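Long-range contacts in Atp-dependent DNA ligase (Psychromonas sp., PDB 4D05), which probably seals nicks in double-stranded DNA, using ATP to form an enzyme-adenylate intermediate, and holds AMP in its nucleotide pocket: residues A[178-183]-A[232-237]; A[187-192]-A[199-204]; A[66-71]-A[90-95]; A[216-221]-A[249-254]. One frame throughout, in Å; residues are numbered along the deposited sequence.

In the fold
Three of the four contacts build the OB domain; contact 3 lies apart in the nucleotide-binding domain. Contacts 1 and 2 share the long strand 179-190, which pairs with 232-237 near its start and 199-206 near its end. Contact 4 bears on the same sheet through strand 250-256, the neighbour of 232-237. Contacts 1, 2 and 3 are partly buried, contact 4 is at the surface, and the chemistry follows: contact 1 mixes charged and stacked groups with a buried aromatic face, contact 2 has apolar side chains meeting beside a beta bulge, contact 3 joins strand ends through backbone bonds and a lysine NZ on a backbone carbonyl, and contact 4 rests on two phenylalanines and one backbone bond.

Contact 1: residues A[178-183]-A[232-237]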
loop_
_atom_site.group_PDB
_atom_site.type_symbol
_atom_site.label_atom_id
_atom_site.label_comp_id
_atom_site.label_asym_id
_atom_site.label_seq_id
_atom_site.Cartn_x
_atom_site.Cartn_y
_atom_site.Cartn_z
ATOM N N PHE A 178 -8.711 -3.241 -4.141
ATOM C CA PHE A 178 -8.382 -3.543 -5.500
ATOM C C PHE A 178 -6.991 -3.059 -5.884
ATOM O O PHE A 178 -6.312 -2.326 -5.147
ATOM C CB PHE A 178 -9.417 -2.909 -6.439
ATOM C CG PHE A 178 -9.538 -1.442 -6.270
ATOM C CD1 PHE A 178 -8.633 -0.588 -6.879
ATOM C CD2 PHE A 178 -10.552 -0.905 -5.485
ATOM C CE1 PHE A 178 -8.744 0.797 -6.715
ATOM C CE2 PHE A 178 -10.661 0.467 -5.312
ATOM C CZ PHE A 178 -9.750 1.321 -5.931
ATOM N N GLU A 179 -6.602 -3.520 -7.070
ATOM C CA GLU A 179 -5.375 -3.176 -7.767
ATOM C C GLU A 179 -5.763 -2.514 -9.109
ATOM O O GLU A 179 -6.826 -2.783 -9.654
ATOM C CB GLU A 179 -4.581 -4.478 -8.074
ATOM C CG GLU A 179 -4.222 -5.364 -6.841
ATOM C CD GLU A 179 -3.573 -6.706 -7.251
ATOM O OE1 GLU A 179 -2.470 -6.656 -7.874
ATOM O OE2 GLU A 179 -4.177 -7.799 -6.979
ATOM N N ASP A 180 -4.932 -1.579 -9.561
ATOM C CA ASP A 180 -5.075 -0.952 -10.883
ATOM C C ASP A 180 -3.818 -1.293 -11.722
ATOM O O ASP A 180 -2.742 -1.561 -11.172
ATOM C CB ASP A 180 -5.259 0.577 -10.761
ATOM C CG ASP A 180 -6.683 0.991 -10.345
ATOM O OD1 ASP A 180 -7.566 0.115 -10.186
ATOM O OD2 ASP A 180 -6.927 2.216 -10.196
ATOM N N ALA A 181 -3.949 -1.310 -13.048
ATOM C CA ALA A 181 -2.802 -1.480 -13.922
ATOM C C ALA A 181 -3.193 -0.975 -15.306
ATOM O O ALA A 181 -4.361 -0.610 -15.529
ATOM C CB ALA A 181 -2.439 -2.895 -13.984
ATOM N N GLU A 182 -2.220 -0.935 -16.216
ATOM C CA GLU A 182 -2.469 -0.447 -17.580
ATOM C C GLU A 182 -2.468 -1.532 -18.653
ATOM O O GLU A 182 -1.814 -2.580 -18.545
ATOM C CB GLU A 182 -1.467 0.667 -17.956
ATOM C CG GLU A 182 -1.790 2.034 -17.309
ATOM C CD GLU A 182 -1.603 2.035 -15.806
ATOM O OE1 GLU A 182 -0.450 1.862 -15.362
ATOM O OE2 GLU A 182 -2.593 2.227 -15.060
ATOM N N ALA A 183 -3.214 -1.264 -19.715
ATOM C CA ALA A 183 -3.279 -2.177 -20.854
ATOM C C ALA A 183 -3.619 -1.380 -22.090
ATOM O O ALA A 183 -4.145 -0.272 -21.993
ATOM C CB ALA A 183 -4.332 -3.248 -20.648
ATOM N N LEU A 232 -3.962 3.564 -24.275
ATOM C CA LEU A 232 -3.516 2.980 -23.026
ATOM C C LEU A 232 -4.558 3.331 -21.984
ATOM O O LEU A 232 -4.851 4.501 -21.788
ATOM C CB LEU A 232 -2.149 3.560 -22.631
ATOM C CG LEU A 232 -1.529 2.905 -21.386
ATOM C CD1 LEU A 232 -1.052 1.499 -21.717
ATOM C CD2 LEU A 232 -0.390 3.785 -20.801
ATOM N N ILE A 233 -5.134 2.312 -21.345
ATOM C CA ILE A 233 -6.188 2.506 -20.375
ATOM C C ILE A 233 -5.754 1.907 -19.061
ATOM O O ILE A 233 -4.840 1.080 -19.027
ATOM C CB ILE A 233 -7.547 1.909 -20.854
ATOM C CG1 ILE A 233 -7.497 0.379 -21.049
ATOM C CG2 ILE A 233 -7.946 2.614 -22.156
ATOM C CD1 ILE A 233 -7.730 -0.424 -19.804
ATOM N N THR A 234 -6.427 2.335 -17.988
ATOM C CA THR A 234 -6.242 1.736 -16.684
ATOM C C THR A 234 -7.443 0.856 -16.396
ATOM O O THR A 234 -8.592 1.259 -16.633
ATOM C CB THR A 234 -6.145 2.804 -15.601
ATOM O OG1 THR A 234 -4.929 3.538 -15.783
ATOM C CG2 THR A 234 -6.131 2.161 -14.218
ATOM N N TYR A 235 -7.161 -0.346 -15.902
ATOM C CA TYR A 235 -8.202 -1.260 -15.470
ATOM C C TYR A 235 -7.974 -1.594 -14.006
ATOM O O TYR A 235 -6.873 -1.415 -13.489
ATOM C CB TYR A 235 -8.237 -2.515 -16.324
ATOM C CG TYR A 235 -7.003 -3.367 -16.245
ATOM C CD1 TYR A 235 -5.907 -3.104 -17.059
ATOM C CD2 TYR A 235 -6.943 -4.440 -15.384
ATOM C CE1 TYR A 235 -4.751 -3.891 -16.991
ATOM C CE2 TYR A 235 -5.810 -5.233 -15.303
ATOM C CZ TYR A 235 -4.708 -4.949 -16.099
ATOM O OH TYR A 235 -3.585 -5.766 -16.022
ATOM N N ARG A 236 -9.039 -2.071 -13.377
ATOM C CA ARG A 236 -9.053 -2.390 -11.968
ATOM C C ARG A 236 -9.321 -3.876 -11.843
ATOM O O ARG A 236 -10.024 -4.461 -12.682
ATOM C CB ARG A 236 -10.151 -1.552 -11.308
ATOM C CG ARG A 236 -10.317 -1.789 -9.834
ATOM C CD ARG A 236 -11.249 -0.776 -9.250
ATOM N NE ARG A 236 -10.768 0.592 -9.444
ATOM C CZ ARG A 236 -11.444 1.669 -9.042
ATOM N NH1 ARG A 236 -12.627 1.550 -8.420
ATOM N NH2 ARG A 236 -10.947 2.874 -9.250
ATOM N N PHE A 237 -8.710 -4.524 -10.846
ATOM C CA PHE A 237 -8.831 -5.965 -10.713
ATOM C C PHE A 237 -8.420 -6.390 -9.312
ATOM O O PHE A 237 -7.960 -5.582 -8.531
ATOM C CB PHE A 237 -7.937 -6.659 -11.751
ATOM C CG PHE A 237 -6.464 -6.510 -11.479
ATOM C CD1 PHE A 237 -5.808 -5.345 -11.785
ATOM C CD2 PHE A 237 -5.729 -7.554 -10.907
ATOM C CE1 PHE A 237 -4.446 -5.204 -11.538
ATOM C CE2 PHE A 237 -4.351 -7.415 -10.667
ATOM C CZ PHE A 237 -3.719 -6.234 -10.996
HETATM O O HOH W 1 -0.855 -4.545 -16.766
#
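Arg236 runs along Asp180 and against one face of the Phe178 ring, at one end of an antiparallel strand pair in the OB-fold sheet. Its CB and CG lie beside Asp180 OD1, the CB atom at 3.3 Å. CG is anti to the backbone N (chi1 179°), and CD sits over the Phe178 face, 3.6 Å from the ring centroid. A bend at chi3 lays the guanidinium flat on that ring, planes 9° apart, a cation-pi stack with CZ 3.9 Å from the centroid. NE gives Asp180 OD1 a weak hydrogen bond, part of a salt bridge, the two flat groups almost coplanar. Six backbone bonds join Glu179, Ala181 and Ala183 to Phe237, Tyr235 and Ile233. On the other face Glu179 CB packs over the Phe237 ring, while Glu179 OE2 turns to Gly239 N. Two residues before Arg236, on the same face of the sheet, Thr234 OG1 donates to Glu182 OE2 at 2.8 Å, meeting the carboxylate on its anti side and 20° out of its plane.

Contact 2: residues A[187-192]-A[199-204]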
loop_
_atom_site.group_PDB
_atom_site.type_symbol
_atom_site.label_atom_id
_atom_site.label_comp_id
_atom_site.label_asym_id
_atom_site.label_seq_id
_atom_site.Cartn_x
_atom_site.Cartn_y
_atom_site.Cartn_z
ATOM N N ALA A 187 -9.121 -4.253 -29.543
ATOM C CA ALA A 187 -10.306 -4.524 -30.360
ATOM C C ALA A 187 -11.569 -4.217 -29.574
ATOM O O ALA A 187 -11.550 -4.137 -28.331
ATOM C CB ALA A 187 -10.316 -5.969 -30.783
ATOM N N TYR A 188 -12.658 -4.042 -30.321
ATOM C CA TYR A 188 -13.992 -3.937 -29.745
ATOM C C TYR A 188 -14.765 -5.237 -29.916
ATOM O O TYR A 188 -14.589 -5.968 -30.902
ATOM C CB TYR A 188 -14.803 -2.849 -30.433
ATOM C CG TYR A 188 -14.226 -1.468 -30.372
ATOM C CD1 TYR A 188 -13.595 -0.995 -29.238
ATOM C CD2 TYR A 188 -14.329 -0.626 -31.469
ATOM C CE1 TYR A 188 -13.083 0.298 -29.191
ATOM C CE2 TYR A 188 -13.834 0.656 -31.440
ATOM C CZ TYR A 188 -13.221 1.118 -30.292
ATOM O OH TYR A 188 -12.744 2.397 -30.275
ATOM N N LEU A 189 -15.667 -5.482 -28.962
ATOM C CA LEU A 189 -16.620 -6.584 -29.039
ATOM C C LEU A 189 -18.001 -5.944 -29.044
ATOM O O LEU A 189 -18.469 -5.482 -28.007
ATOM C CB LEU A 189 -16.466 -7.536 -27.838
ATOM C CG LEU A 189 -15.104 -8.248 -27.757
ATOM C CD1 LEU A 189 -14.972 -9.099 -26.490
ATOM C CD2 LEU A 189 -14.830 -9.103 -28.969
ATOM N N PRO A 190 -18.643 -5.869 -30.216
ATOM C CA PRO A 190 -20.004 -5.326 -30.287
ATOM C C PRO A 190 -20.973 -5.969 -29.307
ATOM O O PRO A 190 -20.938 -7.186 -29.089
ATOM C CB PRO A 190 -20.423 -5.622 -31.743
ATOM C CG PRO A 190 -19.113 -5.487 -32.498
ATOM C CD PRO A 190 -18.086 -6.125 -31.558
ATOM N N GLY A 191 -21.859 -5.156 -28.755
ATOM C CA GLY A 191 -22.782 -5.624 -27.751
ATOM C C GLY A 191 -24.021 -6.336 -28.260
ATOM O O GLY A 191 -24.277 -6.410 -29.452
ATOM N N LYS A 192 -24.813 -6.839 -27.320
ATOM C CA LYS A 192 -26.091 -7.474 -27.660
ATOM C C LYS A 192 -27.148 -7.046 -26.660
ATOM O O LYS A 192 -26.829 -6.482 -25.615
ATOM C CB LYS A 192 -25.975 -9.003 -27.690
ATOM C CG LYS A 192 -25.812 -9.662 -26.382
ATOM C CD LYS A 192 -25.576 -11.198 -26.499
ATOM C CE LYS A 192 -26.753 -11.940 -27.148
ATOM N NZ LYS A 192 -26.646 -13.426 -26.974
ATOM N N LEU A 199 -21.124 -0.690 -27.492
ATOM C CA LEU A 199 -19.978 -1.462 -27.084
ATOM C C LEU A 199 -20.410 -2.495 -26.068
ATOM O O LEU A 199 -20.978 -2.154 -25.050
ATOM C CB LEU A 199 -18.972 -0.537 -26.411
ATOM C CG LEU A 199 -17.650 -1.180 -26.003
ATOM C CD1 LEU A 199 -16.755 -1.481 -27.185
ATOM C CD2 LEU A 199 -16.938 -0.236 -25.024
ATOM N N GLY A 200 -20.100 -3.756 -26.315
ATOM C CA GLY A 200 -20.327 -4.793 -25.314
ATOM C C GLY A 200 -19.134 -4.918 -24.383
ATOM O O GLY A 200 -19.279 -5.008 -23.166
ATOM N N ALA A 201 -17.946 -4.929 -24.986
ATOM C CA ALA A 201 -16.724 -5.081 -24.231
ATOM C C ALA A 201 -15.563 -4.663 -25.081
ATOM O O ALA A 201 -15.715 -4.459 -26.285
ATOM C CB ALA A 201 -16.556 -6.549 -23.783
ATOM N N ILE A 202 -14.400 -4.528 -24.443
ATOM C CA ILE A 202 -13.146 -4.335 -25.168
ATOM C C ILE A 202 -12.240 -5.515 -24.936
ATOM O O ILE A 202 -12.371 -6.229 -23.924
ATOM C CB ILE A 202 -12.410 -3.046 -24.773
ATOM C CG1 ILE A 202 -12.112 -3.040 -23.265
ATOM C CG2 ILE A 202 -13.230 -1.817 -25.154
ATOM C CD1 ILE A 202 -11.380 -1.801 -22.749
ATOM N N LEU A 203 -11.325 -5.724 -25.868
ATOM C CA LEU A 203 -10.215 -6.628 -25.635
ATOM C C LEU A 203 -8.984 -5.760 -25.416
ATOM O O LEU A 203 -8.749 -4.829 -26.163
ATOM C CB LEU A 203 -9.988 -7.520 -26.830
ATOM C CG LEU A 203 -10.958 -8.670 -27.018
ATOM C CD1 LEU A 203 -10.572 -9.352 -28.354
ATOM C CD2 LEU A 203 -10.969 -9.672 -25.848
ATOM N N VAL A 204 -8.218 -6.068 -24.374
ATOM C CA VAL A 204 -7.002 -5.326 -24.074
ATOM C C VAL A 204 -5.838 -6.292 -23.957
ATOM O O VAL A 204 -6.039 -7.469 -23.704
ATOM C CB VAL A 204 -7.117 -4.496 -22.785
ATOM C CG1 VAL A 204 -8.299 -3.546 -22.872
ATOM C CG2 VAL A 204 -7.215 -5.390 -21.529
#
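Tyr188 and Leu199 cross at about a right angle, the leucine CD1 methyl coming to 3.8 Å from the tyrosine CD1 and also touching its CB. Ile202 reaches the same ring differently: its CG2 methyl stands at the ring edge, near the ring plane, 4.2 Å from Tyr188 CD1. Tyr188 shares its face of the sheet with Ile202; CG, anti to the carbonyl carbon (chi1 -59°), lies beside the backbone N, and the ring's OH bonds to Pro227 O. The other face carries Ala187, Leu189, Ala201 and Leu203. There Leu189 and Leu203 are again nearly perpendicular, Leu189 CD1 lying 4.1 Å from Leu203 CG and 4.0 Å from Ala201 CB, so that one methyl bridges two residues of the opposing strand. These strands form a beta hairpin of the OB domain, interrupted by a classic beta bulge. Gly200 and Ala201 both face Leu189, whose carbonyl O takes two N-H groups in its plane: Gly200 N at 2.9 Å and Ala201 N at 3.1 Å. The extra residue shifts the register by one before Pro190 pairs with Leu199. Glycine suits the bulge, because a CB on Gly200 would clash with Gly191 CA. Farther along, Leu203 N gives Ala187 O a nearly straight bond of 2.9 Å, whereas the return bond from Ala187 N to Leu203 O is weak at 3.4 Å.

Contact 3: residues A[66-71]-A[90-95]; sequences LWIARQ and WKQIKF
Lys94 bends round the end of strand 62-67 and puts NZ on the carbonyl O of Ile68, 2.9 Å away and tilted 31° from the carbonyl plane. Its chain runs alongside Trp67, NZ coming within 3.8 Å of the indole CZ3, and the kink at chi3 (-69°) turns NZ toward the carbonyl. Were Lys94 cut back to an alanine, Ile68 O would probably lose this donor and Trp67 the chain that runs alongside it. Two backbone bonds pair Trp67 with Lys94, the bond from Lys94 N to Trp67 O measuring 2.9 Å. On the other face Leu66 splits its methyls: CD1 meets Trp90 CH2 at 4.0 Å, while CD2 meets Phe95 CD1 at 3.9 Å. Ile68 CD1 lies against Gln92 CG at 3.6 Å. Farther out, Ile93 N bonds back to Trp90 O and Ile93 CD1 sits over one face of the Trp90 indole, toward its rim, while helix 73-80 backs Trp90, Gln92 and Ile93 through Ile79. Trp67 also packs on Leu27 of the AMP pocket. This is an antiparallel strand pair, 62-67 with 94-99, in a mixed sheet of the adenylation domain that binds the nucleotide.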
loop_
_atom_site.group_PDB
_atom_site.type_symbol
_atom_site.label_atom_id
_atom_site.label_comp_id
_atom_site.label_asym_id
_atom_site.label_seq_id
_atom_site.Cartn_x
_atom_site.Cartn_y
_atom_site.Cartn_z
ATOM N N LEU A 66 6.266 8.107 8.123
ATOM C CA LEU A 66 6.008 9.485 8.531
ATOM C C LEU A 66 4.590 9.775 8.046
ATOM O O LEU A 66 4.287 9.633 6.847
ATOM C CB LEU A 66 7.021 10.433 7.907
ATOM C CG LEU A 66 8.479 10.152 8.283
ATOM C CD1 LEU A 66 9.428 10.991 7.459
ATOM C CD2 LEU A 66 8.716 10.417 9.762
ATOM N N TRP A 67 3.724 10.191 8.961
ATOM C CA TRP A 67 2.307 10.290 8.653
ATOM C C TRP A 67 1.632 11.253 9.607
ATOM O O TRP A 67 2.006 11.375 10.784
ATOM C CB TRP A 67 1.723 8.896 8.813
ATOM C CG TRP A 67 0.258 8.656 8.528
ATOM C CD1 TRP A 67 -0.327 8.394 7.306
ATOM C CD2 TRP A 67 -0.785 8.510 9.508
ATOM N NE1 TRP A 67 -1.684 8.104 7.489
ATOM C CE2 TRP A 67 -1.966 8.149 8.827
ATOM C CE3 TRP A 67 -0.818 8.620 10.890
ATOM C CZ2 TRP A 67 -3.176 7.945 9.499
ATOM C CZ3 TRP A 67 -2.022 8.407 11.548
ATOM C CH2 TRP A 67 -3.171 8.060 10.848
ATOM N N ILE A 68 0.656 11.977 9.075
ATOM C CA ILE A 68 -0.100 12.934 9.868
ATOM C C ILE A 68 -1.475 12.418 10.207
ATOM O O ILE A 68 -1.871 12.393 11.383
ATOM C CB ILE A 68 -0.211 14.272 9.132
ATOM C CG1 ILE A 68 1.186 14.888 8.979
ATOM C CG2 ILE A 68 -1.134 15.250 9.866
ATOM C CD1 ILE A 68 1.259 16.064 8.034
ATOM N N ALA A 69 -2.205 12.040 9.177
ATOM C CA ALA A 69 -3.581 11.519 9.332
ATOM C C ALA A 69 -4.002 10.885 8.025
ATOM O O ALA A 69 -3.327 11.038 7.024
ATOM C CB ALA A 69 -4.503 12.683 9.649
ATOM N N ARG A 70 -5.143 10.196 8.011
ATOM C CA ARG A 70 -5.660 9.715 6.768
ATOM C C ARG A 70 -5.873 10.923 5.846
ATOM O O ARG A 70 -6.234 12.015 6.292
ATOM C CB ARG A 70 -7.002 9.016 6.999
ATOM C CG ARG A 70 -6.888 7.754 7.802
ATOM C CD ARG A 70 -8.262 7.151 8.131
ATOM N NE ARG A 70 -8.158 5.816 8.708
ATOM C CZ ARG A 70 -9.195 5.158 9.216
ATOM N NH1 ARG A 70 -10.408 5.703 9.195
ATOM N NH2 ARG A 70 -9.026 3.963 9.761
ATOM N N GLN A 71 -5.655 10.682 4.563
ATOM C CA GLN A 71 -5.885 11.671 3.504
ATOM C C GLN A 71 -5.092 12.934 3.709
ATOM O O GLN A 71 -5.583 14.028 3.431
ATOM C CB GLN A 71 -7.380 11.993 3.361
ATOM C CG GLN A 71 -8.251 10.825 3.009
ATOM C CD GLN A 71 -7.915 10.202 1.677
ATOM O OE1 GLN A 71 -7.797 10.891 0.667
ATOM N NE2 GLN A 71 -7.766 8.887 1.662
ATOM N N TRP A 90 7.243 19.850 10.945
ATOM C CA TRP A 90 7.380 18.482 11.441
ATOM C C TRP A 90 6.594 18.235 12.730
ATOM O O TRP A 90 6.367 17.103 13.108
ATOM C CB TRP A 90 8.865 18.095 11.633
ATOM C CG TRP A 90 9.644 17.810 10.383
ATOM C CD1 TRP A 90 10.104 18.730 9.460
ATOM C CD2 TRP A 90 10.074 16.532 9.911
ATOM N NE1 TRP A 90 10.800 18.099 8.465
ATOM C CE2 TRP A 90 10.776 16.743 8.703
ATOM C CE3 TRP A 90 9.922 15.225 10.386
ATOM C CZ2 TRP A 90 11.333 15.698 7.979
ATOM C CZ3 TRP A 90 10.471 14.185 9.660
ATOM C CH2 TRP A 90 11.172 14.427 8.475
ATOM N N LYS A 91 6.163 19.287 13.414
ATOM C CA LYS A 91 5.454 19.084 14.679
ATOM C C LYS A 91 4.156 18.280 14.543
ATOM O O LYS A 91 3.706 17.646 15.504
ATOM C CB LYS A 91 5.185 20.445 15.341
ATOM C CG LYS A 91 4.110 21.269 14.676
ATOM C CD LYS A 91 4.153 22.715 15.123
ATOM C CE LYS A 91 3.066 23.506 14.422
ATOM N NZ LYS A 91 3.010 24.903 14.851
ATOM N N GLN A 92 3.554 18.303 13.359
ATOM C CA GLN A 92 2.320 17.553 13.139
ATOM C C GLN A 92 2.550 16.124 12.657
ATOM O O GLN A 92 1.596 15.340 12.552
ATOM C CB GLN A 92 1.449 18.269 12.151
ATOM C CG GLN A 92 1.993 18.340 10.789
ATOM C CD GLN A 92 1.321 19.471 10.010
ATOM O OE1 GLN A 92 0.075 19.482 9.815
ATOM N NE2 GLN A 92 2.137 20.446 9.578
ATOM N N ILE A 93 3.794 15.797 12.330
ATOM C CA ILE A 93 4.151 14.456 11.868
ATOM C C ILE A 93 4.351 13.472 13.037
ATOM O O ILE A 93 4.829 13.841 14.093
ATOM C CB ILE A 93 5.429 14.518 10.980
ATOM C CG1 ILE A 93 5.158 15.404 9.775
ATOM C CG2 ILE A 93 5.849 13.145 10.536
ATOM C CD1 ILE A 93 6.312 15.495 8.818
ATOM N N LYS A 94 3.947 12.229 12.834
ATOM C CA LYS A 94 4.284 11.142 13.724
ATOM C C LYS A 94 5.047 10.111 12.903
ATOM O O LYS A 94 4.681 9.810 11.746
ATOM C CB LYS A 94 3.025 10.473 14.302
ATOM C CG LYS A 94 2.205 11.421 15.145
ATOM C CD LYS A 94 0.744 11.081 15.206
ATOM C CE LYS A 94 0.063 11.311 13.851
ATOM N NZ LYS A 94 -1.393 11.261 14.024
ATOM N N PHE A 95 6.121 9.589 13.497
ATOM C CA PHE A 95 6.813 8.404 12.995
ATOM C C PHE A 95 6.076 7.203 13.549
ATOM O O PHE A 95 6.152 6.898 14.758
ATOM C CB PHE A 95 8.286 8.429 13.421
ATOM C CG PHE A 95 9.153 7.334 12.813
ATOM C CD1 PHE A 95 9.026 6.938 11.496
ATOM C CD2 PHE A 95 10.121 6.720 13.583
ATOM C CE1 PHE A 95 9.855 5.943 10.960
ATOM C CE2 PHE A 95 10.945 5.753 13.053
ATOM C CZ PHE A 95 10.797 5.340 11.740
#

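Contact 4: residues A[216-221]-A[249-254]; sequences SGFSDE and ASFVRI. With SO4 (sulfate ion), chain D.
Gly217 turns the chain at backbone angles (phi 95°, psi 6°) where a CB would jam against the preceding carbonyl and clash with Phe251 O. Just before it, Ser216 O takes the N-H of Phe251 at 2.9 Å, nearly straight (174°); just after it, Phe218 comes against the Phe251 ring, whose CG lies opposite the backbone N. The rings are near parallel but slid apart, with centroids 4.9 Å apart: Phe218 CE1 stands over Phe251 CG at 3.5 Å, and Phe251 CB lies over the Phe218 face. Gly217 O approaches the Phe251 ring at its edge, in plane. Replacing Phe218 with alanine would probably leave one face of the Phe251 ring without its CE1 contact and open a gap beside Ile202. On the strand's far side Arg253 holds a sulfate, probably from the crystallisation liquor, through NH1 and NH2, with Arg255 as a further donor. Ser219 N-caps helix 220-224, while Phe251 sits in strand 250-256, packing on Ile233 of strand 232-237 and Ile214 of strand 211-214.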
loop_
_atom_site.group_PDB
_atom_site.type_symbol
_atom_site.label_atom_id
_atom_site.label_comp_id
_atom_site.label_asym_id
_atom_site.label_seq_id
_atom_site.Cartn_x
_atom_site.Cartn_y
_atom_site.Cartn_z
ATOM N N SER A 216 -17.129 -4.589 -18.130
ATOM C CA SER A 216 -17.759 -3.785 -17.077
ATOM C C SER A 216 -16.936 -2.538 -16.762
ATOM O O SER A 216 -15.766 -2.453 -17.107
ATOM C CB SER A 216 -17.934 -4.628 -15.802
ATOM O OG SER A 216 -18.883 -5.657 -16.092
ATOM N N GLY A 217 -17.559 -1.581 -16.092
ATOM C CA GLY A 217 -16.898 -0.346 -15.704
ATOM C C GLY A 217 -17.131 0.793 -16.698
ATOM O O GLY A 217 -16.545 1.859 -16.547
ATOM N N PHE A 218 -17.987 0.585 -17.703
ATOM C CA PHE A 218 -18.261 1.610 -18.696
ATOM C C PHE A 218 -19.537 2.370 -18.350
ATOM O O PHE A 218 -20.559 1.762 -18.003
ATOM C CB PHE A 218 -18.456 0.989 -20.084
ATOM C CG PHE A 218 -17.255 0.244 -20.572
ATOM C CD1 PHE A 218 -16.133 0.933 -21.035
ATOM C CD2 PHE A 218 -17.237 -1.129 -20.582
ATOM C CE1 PHE A 218 -15.021 0.227 -21.498
ATOM C CE2 PHE A 218 -16.140 -1.811 -21.031
ATOM C CZ PHE A 218 -15.038 -1.144 -21.489
ATOM N N SER A 219 -19.497 3.684 -18.510
ATOM C CA SER A 219 -20.695 4.489 -18.385
ATOM C C SER A 219 -21.518 4.315 -19.655
ATOM O O SER A 219 -21.005 3.831 -20.650
ATOM C CB SER A 219 -20.322 5.951 -18.253
ATOM O OG SER A 219 -19.707 6.373 -19.449
ATOM N N ASP A 220 -22.757 4.765 -19.670
ATOM C CA ASP A 220 -23.509 4.609 -20.910
ATOM C C ASP A 220 -22.904 5.462 -22.020
ATOM O O ASP A 220 -22.918 5.065 -23.189
ATOM C CB ASP A 220 -24.998 4.865 -20.704
ATOM C CG ASP A 220 -25.707 3.684 -20.013
ATOM O OD1 ASP A 220 -25.232 2.493 -20.073
ATOM O OD2 ASP A 220 -26.772 3.963 -19.444
ATOM N N GLU A 221 -22.307 6.587 -21.672
ATOM C CA GLU A 221 -21.643 7.411 -22.707
ATOM C C GLU A 221 -20.457 6.671 -23.352
ATOM O O GLU A 221 -20.199 6.798 -24.561
ATOM C CB GLU A 221 -21.168 8.733 -22.111
ATOM C CG GLU A 221 -22.312 9.682 -21.708
ATOM C CD GLU A 221 -23.128 9.229 -20.474
ATOM O OE1 GLU A 221 -22.635 8.415 -19.629
ATOM O OE2 GLU A 221 -24.280 9.728 -20.358
ATOM N N ALA A 249 -11.835 -7.912 -13.637
ATOM C CA ALA A 249 -11.307 -6.725 -14.283
ATOM C C ALA A 249 -12.429 -5.802 -14.790
ATOM O O ALA A 249 -13.450 -6.265 -15.313
ATOM C CB ALA A 249 -10.428 -7.143 -15.416
ATOM N N SER A 250 -12.252 -4.510 -14.573
ATOM C CA SER A 250 -13.204 -3.520 -15.016
ATOM C C SER A 250 -12.440 -2.310 -15.555
ATOM O O SER A 250 -11.309 -2.055 -15.182
ATOM C CB SER A 250 -14.135 -3.108 -13.870
ATOM O OG SER A 250 -13.380 -2.539 -12.824
ATOM N N PHE A 251 -13.106 -1.552 -16.399
ATOM C CA PHE A 251 -12.541 -0.367 -17.017
ATOM C C PHE A 251 -12.538 0.784 -16.038
ATOM O O PHE A 251 -13.552 1.037 -15.385
ATOM C CB PHE A 251 -13.361 0.011 -18.254
ATOM C CG PHE A 251 -12.895 1.286 -18.941
ATOM C CD1 PHE A 251 -11.745 1.288 -19.701
ATOM C CD2 PHE A 251 -13.627 2.445 -18.854
ATOM C CE1 PHE A 251 -11.317 2.452 -20.322
ATOM C CE2 PHE A 251 -13.209 3.605 -19.484
ATOM C CZ PHE A 251 -12.071 3.608 -20.216
ATOM N N VAL A 252 -11.409 1.478 -15.943
ATOM C CA VAL A 252 -11.329 2.711 -15.162
ATOM C C VAL A 252 -11.377 3.924 -16.089
ATOM O O VAL A 252 -12.387 4.614 -16.128
ATOM C CB VAL A 252 -10.100 2.758 -14.267
ATOM C CG1 VAL A 252 -10.126 3.996 -13.382
ATOM C CG2 VAL A 252 -10.088 1.548 -13.365
ATOM N N ARG A 253 -10.302 4.179 -16.836
ATOM C CA ARG A 253 -10.219 5.397 -17.642
ATOM C C ARG A 253 -9.070 5.334 -18.619
ATOM O O ARG A 253 -8.149 4.513 -18.480
ATOM C CB ARG A 253 -10.053 6.636 -16.754
ATOM C CG ARG A 253 -8.695 6.705 -16.081
ATOM C CD ARG A 253 -8.738 7.701 -14.942
ATOM N NE ARG A 253 -7.504 7.834 -14.174
ATOM C CZ ARG A 253 -6.504 8.668 -14.465
ATOM N NH1 ARG A 253 -6.561 9.466 -15.534
ATOM N NH2 ARG A 253 -5.437 8.714 -13.659
ATOM N N ILE A 254 -9.163 6.177 -19.644
ATOM C CA ILE A 254 -8.089 6.355 -20.609
ATOM C C ILE A 254 -6.944 7.168 -20.021
ATOM O O ILE A 254 -7.170 8.195 -19.376
ATOM C CB ILE A 254 -8.645 7.093 -21.837
ATOM C CG1 ILE A 254 -9.745 6.243 -22.495
ATOM C CG2 ILE A 254 -7.533 7.441 -22.813
ATOM C CD1 ILE A 254 -10.559 6.982 -23.541
HETATM S S SO4 D . -2.989 11.131 -15.641
HETATM O O1 SO4 D . -3.656 11.245 -14.328
HETATM O O2 SO4 D . -1.674 10.473 -15.472
HETATM O O3 SO4 D . -3.744 10.319 -16.640
HETATM O O4 SO4 D . -2.777 12.473 -16.214
HETATM O O HOH W 2 -15.100 -6.618 -17.161
#